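PDB 3DFF: teicoplanin pseudoaglycone deacetylases Orf2 from Actinoplanes teichomyceticus, which is a zinc-dependent deacetylase that probably removes the N-acetyl group from an amino sugar of the teicoplanin pseudoaglycone during antibiotic biosynthesis. Local coordinates for residues L11-H16 and D138-I143; A170-T175 and V180-W185; T42-A47 and E165-A170; E78-L83 and H90-F95; A26-A31 and A36-Y41. One frame throughout, in Å; residues are numbered along the deposited sequence.

Contact 1 of 5, residues L11-H16 and D138-I143. With ZN (zinc ion), chain B.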
# COMPACT_ATOMS: atom_id res chain seq x y z
N LEU A 11 2.33 -13.51 -1.48
CA LEU A 11 2.01 -12.41 -2.40
C LEU A 11 1.56 -11.21 -1.58
O LEU A 11 0.51 -11.28 -0.93
CB LEU A 11 0.89 -12.81 -3.36
CG LEU A 11 0.35 -11.74 -4.34
CD1 LEU A 11 1.45 -11.24 -5.30
CD2 LEU A 11 -0.86 -12.29 -5.09
N ALA A 12 2.35 -10.14 -1.61
CA ALA A 12 1.97 -8.89 -0.97
C ALA A 12 1.35 -8.01 -2.05
O ALA A 12 1.87 -7.94 -3.17
CB ALA A 12 3.15 -8.22 -0.33
N ILE A 13 0.24 -7.36 -1.73
CA ILE A 13 -0.41 -6.48 -2.70
C ILE A 13 -0.43 -5.05 -2.16
O ILE A 13 -1.18 -4.74 -1.24
CB ILE A 13 -1.81 -6.98 -3.03
CG1 ILE A 13 -1.74 -8.45 -3.52
CG2 ILE A 13 -2.49 -6.10 -4.08
CD1 ILE A 13 -3.04 -9.02 -3.88
N SER A 14 0.43 -4.22 -2.73
CA SER A 14 0.60 -2.85 -2.27
C SER A 14 -0.25 -1.89 -3.12
O SER A 14 -0.23 -1.98 -4.34
CB SER A 14 2.06 -2.47 -2.38
OG SER A 14 2.30 -1.21 -1.77
N PRO A 15 -0.98 -0.96 -2.48
CA PRO A 15 -1.70 0.04 -3.30
C PRO A 15 -0.73 0.88 -4.10
O PRO A 15 -0.88 0.98 -5.33
CB PRO A 15 -2.47 0.90 -2.26
CG PRO A 15 -2.34 0.20 -0.99
CD PRO A 15 -1.18 -0.76 -1.04
N HIS A 16 0.25 1.49 -3.43
CA HIS A 16 1.18 2.42 -4.07
C HIS A 16 2.60 1.94 -3.91
O HIS A 16 2.89 1.02 -3.15
CB HIS A 16 1.10 3.80 -3.42
CG HIS A 16 -0.25 4.42 -3.50
ND1 HIS A 16 -0.96 4.77 -2.37
CD2 HIS A 16 -1.01 4.77 -4.56
CE1 HIS A 16 -2.11 5.32 -2.74
NE2 HIS A 16 -2.17 5.31 -4.06
N ASP A 138 -9.81 -8.55 -11.10
CA ASP A 138 -9.48 -9.40 -12.26
C ASP A 138 -7.98 -9.64 -12.33
O ASP A 138 -7.52 -10.79 -12.48
CB ASP A 138 -9.93 -8.75 -13.58
CG ASP A 138 -11.44 -8.77 -13.78
OD1 ASP A 138 -12.18 -9.36 -12.97
OD2 ASP A 138 -11.91 -8.17 -14.79
N ASP A 139 -7.20 -8.56 -12.25
CA ASP A 139 -5.75 -8.66 -12.30
C ASP A 139 -5.17 -9.46 -11.14
O ASP A 139 -4.25 -10.26 -11.33
CB ASP A 139 -5.12 -7.26 -12.37
CG ASP A 139 -5.19 -6.66 -13.76
OD1 ASP A 139 -6.07 -7.08 -14.54
OD2 ASP A 139 -4.36 -5.80 -14.08
N ILE A 140 -5.72 -9.28 -9.94
CA ILE A 140 -5.25 -10.06 -8.80
C ILE A 140 -5.56 -11.54 -8.99
O ILE A 140 -4.71 -12.38 -8.67
CB ILE A 140 -5.80 -9.54 -7.45
CG1 ILE A 140 -5.30 -8.12 -7.19
CG2 ILE A 140 -5.34 -10.47 -6.30
CD1 ILE A 140 -6.04 -7.43 -6.03
N ARG A 141 -6.75 -11.85 -9.52
CA ARG A 141 -7.10 -13.26 -9.80
C ARG A 141 -6.12 -13.88 -10.77
O ARG A 141 -5.67 -15.01 -10.56
CB ARG A 141 -8.53 -13.35 -10.33
CG ARG A 141 -9.57 -13.43 -9.20
CD ARG A 141 -10.94 -13.82 -9.72
NE ARG A 141 -11.47 -12.80 -10.62
CZ ARG A 141 -12.15 -11.73 -10.22
NH1 ARG A 141 -12.43 -11.54 -8.93
NH2 ARG A 141 -12.57 -10.85 -11.11
N SER A 142 -5.74 -13.13 -11.80
CA SER A 142 -4.77 -13.59 -12.79
C SER A 142 -3.42 -13.87 -12.15
O SER A 142 -2.82 -14.91 -12.40
CB SER A 142 -4.64 -12.58 -13.93
OG SER A 142 -5.88 -12.45 -14.60
N ILE A 143 -2.98 -12.97 -11.27
CA ILE A 143 -1.70 -13.12 -10.60
C ILE A 143 -1.73 -14.29 -9.61
O ILE A 143 -0.75 -15.02 -9.50
CB ILE A 143 -1.27 -11.79 -9.92
CG1 ILE A 143 -0.96 -10.74 -10.98
CG2 ILE A 143 -0.06 -11.99 -9.02
CD1 ILE A 143 -1.07 -9.31 -10.47
ZN ZN B . -0.36 4.49 -0.39
O HOH W 1 1.52 5.40 -0.71
O HOH W 2 -1.04 6.23 0.35
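Ile13 and Ile140 meet methyl to methyl, their side chains crossing at a slant. The CD1 end of Ile13 comes in between the two branches of Ile140, 3.6 Å from CG2 of Ile140 and 4.0 Å from its CD1. Ile13 is extended at its end, chi2 -179°, so CD1 lies anti to CA and reaches the helix. A helical turn further and two strand residues back, Leu11 and Ile143 lie nearly at right angles. CG2 of Ile143 meets the forked end of Leu11, 4.0 Å from Leu11 CD2 and almost as near CD1. Four branched aliphatic residues suit this buried seam: beta-branched Ile13 fits an extended strand, and Ile140 and Ile143, three positions apart, present neighbouring methyls on one helix face. The same strand leads into the metal centre, where His16 ND1 binds the zinc ion at 2.1 Å beside two waters, with Asp19 and His164 as the other protein ligands. His16 NE2 is hydrogen-bonded to Asp163, which would orient the ring. Strand 9-14 runs in the parallel part of the sheet between strands 37-42 and 151-155, and helix 126-147 packs across it, with Ile13 touching Thr167 and Ile140 touching Ala174 of helix 162-178.

Contact 2 of 5, residues A170-T175 and V180-W185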
# COMPACT_ATOMS: atom_id res chain seq x y z
N ALA A 170 -10.57 -5.22 -3.62
CA ALA A 170 -10.27 -6.12 -4.76
C ALA A 170 -9.53 -7.38 -4.29
O ALA A 170 -9.84 -8.49 -4.74
CB ALA A 170 -9.43 -5.40 -5.78
N ALA A 171 -8.55 -7.22 -3.41
CA ALA A 171 -7.83 -8.38 -2.86
C ALA A 171 -8.75 -9.32 -2.06
O ALA A 171 -8.61 -10.55 -2.16
CB ALA A 171 -6.63 -7.94 -2.00
N LEU A 172 -9.68 -8.76 -1.30
CA LEU A 172 -10.63 -9.57 -0.51
C LEU A 172 -11.51 -10.38 -1.46
O LEU A 172 -11.69 -11.59 -1.27
CB LEU A 172 -11.48 -8.70 0.40
CG LEU A 172 -10.70 -8.06 1.56
CD1 LEU A 172 -11.68 -7.24 2.43
CD2 LEU A 172 -9.94 -9.06 2.43
N PHE A 173 -12.03 -9.72 -2.50
CA PHE A 173 -12.88 -10.41 -3.46
C PHE A 173 -12.12 -11.51 -4.20
O PHE A 173 -12.63 -12.64 -4.32
CB PHE A 173 -13.50 -9.42 -4.47
CG PHE A 173 -14.34 -8.34 -3.84
CD1 PHE A 173 -15.05 -8.56 -2.66
CD2 PHE A 173 -14.45 -7.08 -4.45
CE1 PHE A 173 -15.83 -7.56 -2.10
CE2 PHE A 173 -15.23 -6.08 -3.89
CZ PHE A 173 -15.92 -6.32 -2.70
N ALA A 174 -10.92 -11.19 -4.68
CA ALA A 174 -10.14 -12.14 -5.47
C ALA A 174 -9.75 -13.34 -4.61
O ALA A 174 -9.96 -14.47 -5.03
CB ALA A 174 -8.91 -11.46 -6.07
N THR A 175 -9.22 -13.09 -3.40
CA THR A 175 -8.80 -14.18 -2.50
C THR A 175 -9.98 -15.03 -2.04
O THR A 175 -9.84 -16.24 -1.83
CB THR A 175 -8.01 -13.69 -1.25
OG1 THR A 175 -8.81 -12.76 -0.50
CG2 THR A 175 -6.65 -13.09 -1.63
N VAL A 180 -7.92 -18.35 -1.13
CA VAL A 180 -6.56 -18.14 -0.66
C VAL A 180 -6.60 -17.34 0.65
O VAL A 180 -7.34 -16.34 0.74
CB VAL A 180 -5.70 -17.37 -1.72
CG1 VAL A 180 -4.32 -17.06 -1.21
CG2 VAL A 180 -5.60 -18.15 -3.04
N PRO A 181 -5.82 -17.76 1.68
CA PRO A 181 -5.81 -17.03 2.95
C PRO A 181 -5.29 -15.63 2.72
O PRO A 181 -4.35 -15.45 1.96
CB PRO A 181 -4.75 -17.75 3.79
CG PRO A 181 -4.53 -19.05 3.13
CD PRO A 181 -4.93 -18.94 1.71
N VAL A 182 -5.86 -14.67 3.44
CA VAL A 182 -5.47 -13.27 3.30
C VAL A 182 -5.36 -12.60 4.67
O VAL A 182 -6.11 -12.92 5.59
CB VAL A 182 -6.43 -12.52 2.36
CG1 VAL A 182 -7.84 -12.42 2.95
CG2 VAL A 182 -5.87 -11.14 1.98
N ARG A 183 -4.40 -11.68 4.79
CA ARG A 183 -4.22 -10.88 6.00
C ARG A 183 -4.11 -9.43 5.56
O ARG A 183 -3.78 -9.17 4.40
CB ARG A 183 -2.96 -11.27 6.77
CG ARG A 183 -2.89 -12.72 7.24
CD ARG A 183 -1.61 -12.99 8.00
NE ARG A 183 -1.55 -12.29 9.28
CZ ARG A 183 -2.11 -12.73 10.41
NH1 ARG A 183 -2.79 -13.88 10.42
NH2 ARG A 183 -2.01 -12.02 11.53
N LEU A 184 -4.43 -8.51 6.47
CA LEU A 184 -4.23 -7.09 6.19
C LEU A 184 -3.17 -6.55 7.12
O LEU A 184 -3.16 -6.88 8.31
CB LEU A 184 -5.52 -6.31 6.43
CG LEU A 184 -6.78 -6.86 5.75
CD1 LEU A 184 -7.96 -5.94 6.00
CD2 LEU A 184 -6.56 -7.07 4.25
N TRP A 185 -2.30 -5.68 6.61
CA TRP A 185 -1.32 -5.03 7.48
C TRP A 185 -1.86 -3.70 7.96
O TRP A 185 -2.77 -3.11 7.35
CB TRP A 185 0.03 -4.84 6.79
CG TRP A 185 0.01 -3.98 5.56
CD1 TRP A 185 -0.38 -2.66 5.47
CD2 TRP A 185 0.40 -4.37 4.24
NE1 TRP A 185 -0.26 -2.22 4.16
CE2 TRP A 185 0.21 -3.26 3.39
CE3 TRP A 185 0.88 -5.57 3.69
CZ2 TRP A 185 0.52 -3.30 2.01
CZ3 TRP A 185 1.16 -5.61 2.30
CH2 TRP A 185 0.99 -4.48 1.51
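A chi1 of 58° sets OG1 of Thr175 between its own backbone N and carbonyl carbon, and a chi1 of 66° does the same for CG1 of Val182; these two atoms then face each other 3.6 Å apart, the side chains crossing at about a right angle. The threonine torsion has a second consequence. It turns the hydroxyl back along the helix to donate to Ala171 O at 2.8 Å, so that this carbonyl is gripped twice, by Thr175 OG1 and by Thr175 N, from opposite faces of its plane. Threonine suits the place because its hydroxyl is satisfied within its own helix while its carbon atoms pack on the strand: CB lies 3.4 Å from Val180 O, and CG2 lies against Val182 CB. A turn earlier, Leu172 reaches forward with chi2 trans, and its CD2 meets Val182 CG1 at 4.0 Å and, more loosely, Leu184 CD2 at 4.3 Å. Val182 and Leu184, at alternate positions, pack on the helix, with Arg183 between them directed away. Near the end of the helix, Val180 N donates to Thr175 O at 2.9 Å, nearly straight, in the carbonyl plane and on a lone pair. Helix 170-175 and strand 182-185 run almost antiparallel, 167° between their directions, with axes 9.7 Å apart. This is the second half of a beta-alpha-beta crossover, strand 151-155, helix 162-178 and strand 182-185, the unit from which the parallel part of this Rossmann-like PIG-L sheet is built.

Contact 3 of 5, residues T42-A47 and E165-A170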
# COMPACT_ATOMS: atom_id res chain seq x y z
N THR A 42 2.44 -4.20 -6.91
CA THR A 42 1.84 -2.90 -6.64
C THR A 42 0.77 -2.61 -7.69
O THR A 42 1.04 -2.62 -8.88
CB THR A 42 2.90 -1.80 -6.64
OG1 THR A 42 3.89 -2.08 -5.63
CG2 THR A 42 2.25 -0.42 -6.35
N VAL A 43 -0.45 -2.37 -7.21
CA VAL A 43 -1.63 -2.11 -8.04
C VAL A 43 -1.52 -0.80 -8.82
O VAL A 43 -1.63 -0.79 -10.04
CB VAL A 43 -2.91 -2.10 -7.17
CG1 VAL A 43 -4.17 -1.83 -8.00
CG2 VAL A 43 -3.03 -3.44 -6.43
N PHE A 44 -1.31 0.31 -8.11
CA PHE A 44 -1.36 1.63 -8.73
C PHE A 44 0.02 2.10 -9.18
O PHE A 44 0.50 3.17 -8.80
CB PHE A 44 -2.12 2.62 -7.82
CG PHE A 44 -3.56 2.27 -7.68
CD1 PHE A 44 -4.47 2.59 -8.70
CD2 PHE A 44 -4.02 1.56 -6.57
CE1 PHE A 44 -5.84 2.23 -8.60
CE2 PHE A 44 -5.38 1.19 -6.47
CZ PHE A 44 -6.29 1.52 -7.50
N ALA A 45 0.66 1.28 -9.99
CA ALA A 45 1.99 1.56 -10.54
C ALA A 45 1.91 1.82 -12.04
O ALA A 45 2.93 1.80 -12.71
CB ALA A 45 2.94 0.39 -10.24
N GLY A 46 0.70 2.09 -12.54
CA GLY A 46 0.46 2.24 -13.99
C GLY A 46 1.16 3.47 -14.54
O GLY A 46 1.16 4.53 -13.92
N ALA A 47 1.77 3.30 -15.72
CA ALA A 47 2.49 4.37 -16.39
C ALA A 47 1.57 5.56 -16.66
O ALA A 47 0.43 5.40 -17.07
CB ALA A 47 3.05 3.86 -17.69
N GLU A 165 -8.36 1.60 -0.25
CA GLU A 165 -9.65 0.89 -0.15
C GLU A 165 -9.92 0.04 -1.38
O GLU A 165 -10.37 -1.09 -1.25
CB GLU A 165 -10.79 1.88 0.12
CG GLU A 165 -10.62 2.56 1.46
CD GLU A 165 -11.80 3.40 1.88
OE1 GLU A 165 -12.67 3.72 1.04
OE2 GLU A 165 -11.86 3.74 3.08
N ALA A 166 -9.65 0.57 -2.57
CA ALA A 166 -9.85 -0.22 -3.81
C ALA A 166 -8.97 -1.47 -3.83
O ALA A 166 -9.42 -2.55 -4.20
CB ALA A 166 -9.56 0.63 -5.03
N THR A 167 -7.71 -1.32 -3.41
CA THR A 167 -6.77 -2.43 -3.39
C THR A 167 -7.25 -3.50 -2.42
O THR A 167 -7.29 -4.70 -2.75
CB THR A 167 -5.37 -1.93 -2.97
OG1 THR A 167 -4.90 -1.02 -3.97
CG2 THR A 167 -4.40 -3.10 -2.84
N ARG A 168 -7.62 -3.06 -1.22
CA ARG A 168 -8.01 -3.97 -0.16
C ARG A 168 -9.24 -4.75 -0.58
O ARG A 168 -9.26 -5.98 -0.50
CB ARG A 168 -8.26 -3.20 1.14
CG ARG A 168 -8.83 -4.08 2.27
CD ARG A 168 -9.52 -3.24 3.32
NE ARG A 168 -10.71 -2.57 2.78
CZ ARG A 168 -11.28 -1.50 3.32
NH1 ARG A 168 -10.78 -0.93 4.42
NH2 ARG A 168 -12.35 -0.97 2.74
N ASP A 169 -10.26 -4.03 -1.06
CA ASP A 169 -11.53 -4.66 -1.44
C ASP A 169 -11.28 -5.66 -2.59
O ASP A 169 -11.72 -6.80 -2.53
CB ASP A 169 -12.58 -3.61 -1.83
CG ASP A 169 -13.03 -2.77 -0.63
OD1 ASP A 169 -12.60 -3.02 0.52
OD2 ASP A 169 -13.87 -1.87 -0.83
N ALA A 170 -10.57 -5.22 -3.62
CA ALA A 170 -10.27 -6.12 -4.76
C ALA A 170 -9.53 -7.38 -4.29
O ALA A 170 -9.84 -8.49 -4.74
CB ALA A 170 -9.43 -5.40 -5.78
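The chain leaves strand 37-42 and bends sharply at Phe44, the centre of an inverse gamma turn whose Ala45 N to Val43 O bond is weak, while residues 165-170 form regular helix. The turn follows strand 37-42 of the parallel part of the sheet, between strands 89-92 and 9-14, in this PIG-L-type alpha/beta fold, and it sets Val43 and Phe44 against helix 162-178, close to the metal site. Val43 and Thr167 run past each other in opposite directions, and CG2 of Val43 touches CG2 of Thr167 at 3.9 Å. Phe44 likewise slides past Thr167, but offers its ring edge. Ala166 CB and Thr167 OG1 both lie at that edge, near the ring plane, with Ala166 CB 4.2 Å from Phe44 CZ. One face of the ring is taken by its own neighbour, since Val43 CG1 stands 3.6 Å above the plane toward the rim. Small Ala166 lets the broad phenyl approach the helix, and branched Val43 also touches Ile13 and Val136. Thr167 serves both surroundings: with chi1 at -64° its OG1 is placed beside the backbone N, where it hydrogen-bonds Asp163 O, one turn earlier, and CG2 is left for apolar packing. The Phe44 side chain lies about 4 Å from the side chains of His16 and Asp163, consistent with a place for this apolar ring in the second shell of the zinc centre. At the phenyl edge itself, Phe44 CE2 comes within 3.4 Å of Thr167 OG1.

Contact 4 of 5, residues E78-L83 and H90-F95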
# COMPACT_ATOMS: atom_id res chain seq x y z
N GLU A 78 12.57 3.43 -7.63
CA GLU A 78 12.71 3.42 -6.16
C GLU A 78 12.20 2.13 -5.56
O GLU A 78 12.85 1.56 -4.66
CB GLU A 78 11.95 4.59 -5.52
CG GLU A 78 12.54 5.93 -5.77
CD GLU A 78 11.69 7.06 -5.22
OE1 GLU A 78 10.55 6.84 -4.75
OE2 GLU A 78 12.17 8.20 -5.31
N ASP A 79 11.04 1.67 -6.03
CA ASP A 79 10.41 0.47 -5.51
C ASP A 79 11.28 -0.75 -5.78
O ASP A 79 11.42 -1.63 -4.93
CB ASP A 79 9.04 0.30 -6.17
CG ASP A 79 8.23 -0.83 -5.57
OD1 ASP A 79 7.89 -0.79 -4.35
OD2 ASP A 79 7.89 -1.76 -6.32
N ILE A 80 11.89 -0.81 -6.96
CA ILE A 80 12.75 -1.94 -7.29
C ILE A 80 13.99 -1.95 -6.39
O ILE A 80 14.37 -3.01 -5.91
CB ILE A 80 13.14 -1.90 -8.78
CG1 ILE A 80 11.88 -2.13 -9.63
CG2 ILE A 80 14.22 -2.95 -9.10
CD1 ILE A 80 12.09 -1.81 -11.12
N ALA A 81 14.57 -0.78 -6.15
CA ALA A 81 15.71 -0.64 -5.22
C ALA A 81 15.29 -1.09 -3.81
O ALA A 81 15.98 -1.91 -3.20
CB ALA A 81 16.25 0.77 -5.23
N ALA A 82 14.15 -0.60 -3.33
CA ALA A 82 13.68 -0.94 -1.99
C ALA A 82 13.46 -2.44 -1.82
O ALA A 82 13.98 -3.04 -0.86
CB ALA A 82 12.39 -0.17 -1.64
N LEU A 83 12.74 -3.04 -2.76
CA LEU A 83 12.42 -4.47 -2.72
C LEU A 83 13.68 -5.33 -2.96
O LEU A 83 13.86 -6.35 -2.29
CB LEU A 83 11.29 -4.80 -3.71
CG LEU A 83 9.98 -4.08 -3.37
CD1 LEU A 83 8.94 -4.26 -4.46
CD2 LEU A 83 9.45 -4.60 -2.03
N HIS A 90 9.44 -7.99 -7.36
CA HIS A 90 8.44 -6.92 -7.58
C HIS A 90 7.63 -7.22 -8.82
O HIS A 90 8.12 -7.91 -9.73
CB HIS A 90 9.15 -5.58 -7.78
CG HIS A 90 10.08 -5.55 -8.95
ND1 HIS A 90 9.70 -5.10 -10.20
CD2 HIS A 90 11.37 -5.95 -9.07
CE1 HIS A 90 10.73 -5.21 -11.03
NE2 HIS A 90 11.75 -5.73 -10.37
N ARG A 91 6.43 -6.66 -8.88
CA ARG A 91 5.57 -6.69 -10.06
C ARG A 91 4.76 -5.39 -10.09
O ARG A 91 4.03 -5.09 -9.15
CB ARG A 91 4.64 -7.91 -10.03
CG ARG A 91 3.72 -8.03 -11.26
CD ARG A 91 3.14 -9.42 -11.33
NE ARG A 91 2.22 -9.60 -12.45
CZ ARG A 91 2.12 -10.72 -13.16
NH1 ARG A 91 2.90 -11.76 -12.88
NH2 ARG A 91 1.24 -10.81 -14.15
N HIS A 92 4.90 -4.64 -11.17
CA HIS A 92 4.27 -3.33 -11.25
C HIS A 92 3.01 -3.34 -12.10
O HIS A 92 3.05 -3.57 -13.32
CB HIS A 92 5.29 -2.31 -11.77
CG HIS A 92 6.40 -2.03 -10.81
ND1 HIS A 92 7.63 -1.54 -11.20
CD2 HIS A 92 6.47 -2.18 -9.46
CE1 HIS A 92 8.40 -1.38 -10.13
NE2 HIS A 92 7.72 -1.78 -9.07
N GLY A 93 1.87 -3.07 -11.46
CA GLY A 93 0.55 -3.13 -12.09
C GLY A 93 0.27 -1.97 -13.04
O GLY A 93 1.10 -1.05 -13.17
N ARG A 94 -0.90 -2.03 -13.66
CA ARG A 94 -1.29 -1.15 -14.76
C ARG A 94 -2.17 0.02 -14.34
O ARG A 94 -2.49 0.88 -15.16
CB ARG A 94 -2.06 -1.97 -15.82
CG ARG A 94 -3.44 -2.40 -15.38
CD ARG A 94 -4.14 -3.16 -16.51
NE ARG A 94 -5.24 -3.97 -16.02
CZ ARG A 94 -6.53 -3.66 -16.10
NH1 ARG A 94 -6.94 -2.52 -16.65
NH2 ARG A 94 -7.41 -4.53 -15.63
N PHE A 95 -2.59 0.07 -13.08
CA PHE A 95 -3.62 1.04 -12.68
C PHE A 95 -3.04 2.39 -12.34
O PHE A 95 -1.97 2.47 -11.75
CB PHE A 95 -4.44 0.48 -11.52
CG PHE A 95 -5.13 -0.80 -11.87
CD1 PHE A 95 -6.33 -0.78 -12.57
CD2 PHE A 95 -4.51 -2.02 -11.61
CE1 PHE A 95 -6.94 -1.98 -12.96
CE2 PHE A 95 -5.11 -3.23 -12.01
CZ PHE A 95 -6.33 -3.20 -12.65
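The two imidazoles of His90 and His92 are met differently by the helix. Over one face of His90 sits Ile80, its CG1 3.6 Å from the ring centroid and only 9° off the normal, a CH-pi contact. His92 is met at its edge by the carboxylate of Asp79, while one of its faces has His90 ND1 toward the rim. The edge contact is a hydrogen bond from His92 NE2 to Asp79 OD2, 2.8 Å long with an angle of 154° at the hydrogen. The oxygen is approached on its anti side, and carboxylate and ring planes stand 45° apart. With Asp79 CG anti to the backbone N, the carboxylate projects toward the strand, and Asp79 OD1 is held by Tyr229. The elements joined are helix 71-85 and strand 89-92, an edge strand of the sheet within this chain; they run nearly antiparallel, the helix-to-strand half of an alpha/beta layer. Ile80 CG1 also approaches CE1 of His92 at 3.6 Å, so one branch serves both rings. Leu83 CD1 packs on His90 CB at 3.6 Å, apolar against the apolar stem. His90 has been seen to bind zinc, but binds none in this model.

Contact 5 of 5, residues A26-A31 and A36-Y41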
# COMPACT_ATOMS: atom_id res chain seq x y z
N ALA A 26 9.51 -5.34 7.23
CA ALA A 26 10.15 -6.30 8.15
C ALA A 26 9.62 -7.72 7.91
O ALA A 26 10.40 -8.66 7.80
CB ALA A 26 9.97 -5.89 9.61
N GLY A 27 8.29 -7.85 7.80
CA GLY A 27 7.63 -9.11 7.46
C GLY A 27 8.08 -9.72 6.14
O GLY A 27 8.32 -10.94 6.04
N LEU A 28 8.19 -8.87 5.11
CA LEU A 28 8.65 -9.33 3.80
C LEU A 28 10.08 -9.85 3.87
O LEU A 28 10.38 -10.92 3.31
CB LEU A 28 8.58 -8.18 2.79
CG LEU A 28 7.17 -7.72 2.46
CD1 LEU A 28 7.23 -6.43 1.67
CD2 LEU A 28 6.39 -8.80 1.68
N ALA A 29 10.95 -9.10 4.54
CA ALA A 29 12.37 -9.45 4.67
C ALA A 29 12.52 -10.75 5.47
O ALA A 29 13.33 -11.61 5.11
CB ALA A 29 13.13 -8.32 5.33
N GLN A 30 11.71 -10.89 6.52
CA GLN A 30 11.68 -12.11 7.34
C GLN A 30 11.32 -13.32 6.48
O GLN A 30 12.01 -14.35 6.53
CB GLN A 30 10.69 -11.97 8.50
CG GLN A 30 10.50 -13.23 9.37
CD GLN A 30 11.65 -13.45 10.36
OE1 GLN A 30 12.62 -12.70 10.38
NE2 GLN A 30 11.52 -14.49 11.17
N ALA A 31 10.25 -13.18 5.71
CA ALA A 31 9.72 -14.26 4.88
C ALA A 31 10.76 -14.75 3.88
O ALA A 31 10.86 -15.95 3.62
CB ALA A 31 8.45 -13.80 4.17
N ALA A 36 10.86 -18.34 1.97
CA ALA A 36 9.60 -18.19 1.23
C ALA A 36 9.86 -17.54 -0.13
O ALA A 36 10.81 -16.80 -0.29
CB ALA A 36 8.58 -17.37 2.02
N ASN A 37 9.01 -17.85 -1.11
CA ASN A 37 9.05 -17.16 -2.39
C ASN A 37 8.14 -15.93 -2.24
O ASN A 37 6.94 -16.08 -2.01
CB ASN A 37 8.54 -18.08 -3.50
CG ASN A 37 8.70 -17.48 -4.89
OD1 ASN A 37 9.32 -16.42 -5.09
ND2 ASN A 37 8.14 -18.16 -5.89
N VAL A 38 8.73 -14.74 -2.33
CA VAL A 38 8.02 -13.49 -2.00
C VAL A 38 7.91 -12.60 -3.23
O VAL A 38 8.91 -12.32 -3.91
CB VAL A 38 8.72 -12.71 -0.85
CG1 VAL A 38 7.93 -11.45 -0.49
CG2 VAL A 38 8.91 -13.62 0.39
N LEU A 39 6.68 -12.18 -3.51
CA LEU A 39 6.39 -11.25 -4.61
C LEU A 39 5.54 -10.11 -4.11
O LEU A 39 4.49 -10.33 -3.52
CB LEU A 39 5.66 -11.97 -5.74
CG LEU A 39 5.30 -11.15 -7.01
CD1 LEU A 39 6.54 -10.59 -7.69
CD2 LEU A 39 4.48 -12.01 -7.95
N VAL A 40 6.00 -8.89 -4.39
CA VAL A 40 5.26 -7.68 -3.99
C VAL A 40 4.72 -7.03 -5.25
O VAL A 40 5.49 -6.48 -6.04
CB VAL A 40 6.16 -6.73 -3.21
CG1 VAL A 40 5.41 -5.44 -2.82
CG2 VAL A 40 6.72 -7.44 -1.94
N TYR A 41 3.41 -7.15 -5.42
CA TYR A 41 2.70 -6.59 -6.57
C TYR A 41 2.11 -5.26 -6.17
O TYR A 41 1.35 -5.20 -5.20
CB TYR A 41 1.58 -7.56 -6.99
CG TYR A 41 0.52 -6.99 -7.92
CD1 TYR A 41 0.87 -6.52 -9.19
CD2 TYR A 41 -0.81 -6.93 -7.53
CE1 TYR A 41 -0.10 -6.00 -10.05
CE2 TYR A 41 -1.80 -6.40 -8.38
CZ TYR A 41 -1.43 -5.94 -9.65
OH TYR A 41 -2.39 -5.43 -10.49
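Leu28 spreads its two methyls over a pair of valines: CD2 touches Val38 CG1 and CD1 touches Val40 CG2, both at 3.8 Å. Three residues further along the helix, Ala31 CB rests on the other branch of Val38, 3.8 Å from CG2, and 4.2 Å from Ala36 CB. Val38 is thus straddled: CG1 meets Leu28 and CG2 meets Ala31, a division set by its trans chi1 (-178°). Alanine suits the close end of the contact, where the backbones have only 5.4 Å between the CA atoms of Ala31 and Ala36; leucine suits the wider end, being long enough to reach Val40. The helix and strand directions differ by 149°, and they belong to the beta-alpha-beta unit of strand 9-14, helix 19-33 and strand 37-42, a crossover that places parallel strands side by side. The connection from helix to strand is closed by the backbone bond from Ala36 N to Ala31 O, 2.9 Å. Valines at alternate positions favour the extended chain, and Asn37 and Leu39 between them point away from the helix. Beyond this layer, Leu28 touches Ala12 and Ala31 touches Leu10 on strand 9-14, while Glu262 bonds to the amides of Ala26 and Gly27 where the helix is kinked.

How the contacts relate
The contacts wrap both faces of one sheet, and four of them (1, 2, 4 and 5) reach its strands directly. Contact 1 and contact 3 have centres 7 Å apart and are joined by probable hydrogen bonds, Ser14 O to Val43 N and Pro15 O to Phe44 N, both 2.9 Å; both lie beside the loop carrying His16, with the Phe44 side chain about 8 Å from the metal. Contact 2 shares Ala170 with contact 3 on helix 162-178, and its Leu184 side chain is about 14 Å from zinc. Contact 4 joins contact 1 through the salt bridge of Arg94 to Asp139, and contact 5 through a probable hydrogen bond, Arg91 N to Val40 O at 3.0 Å.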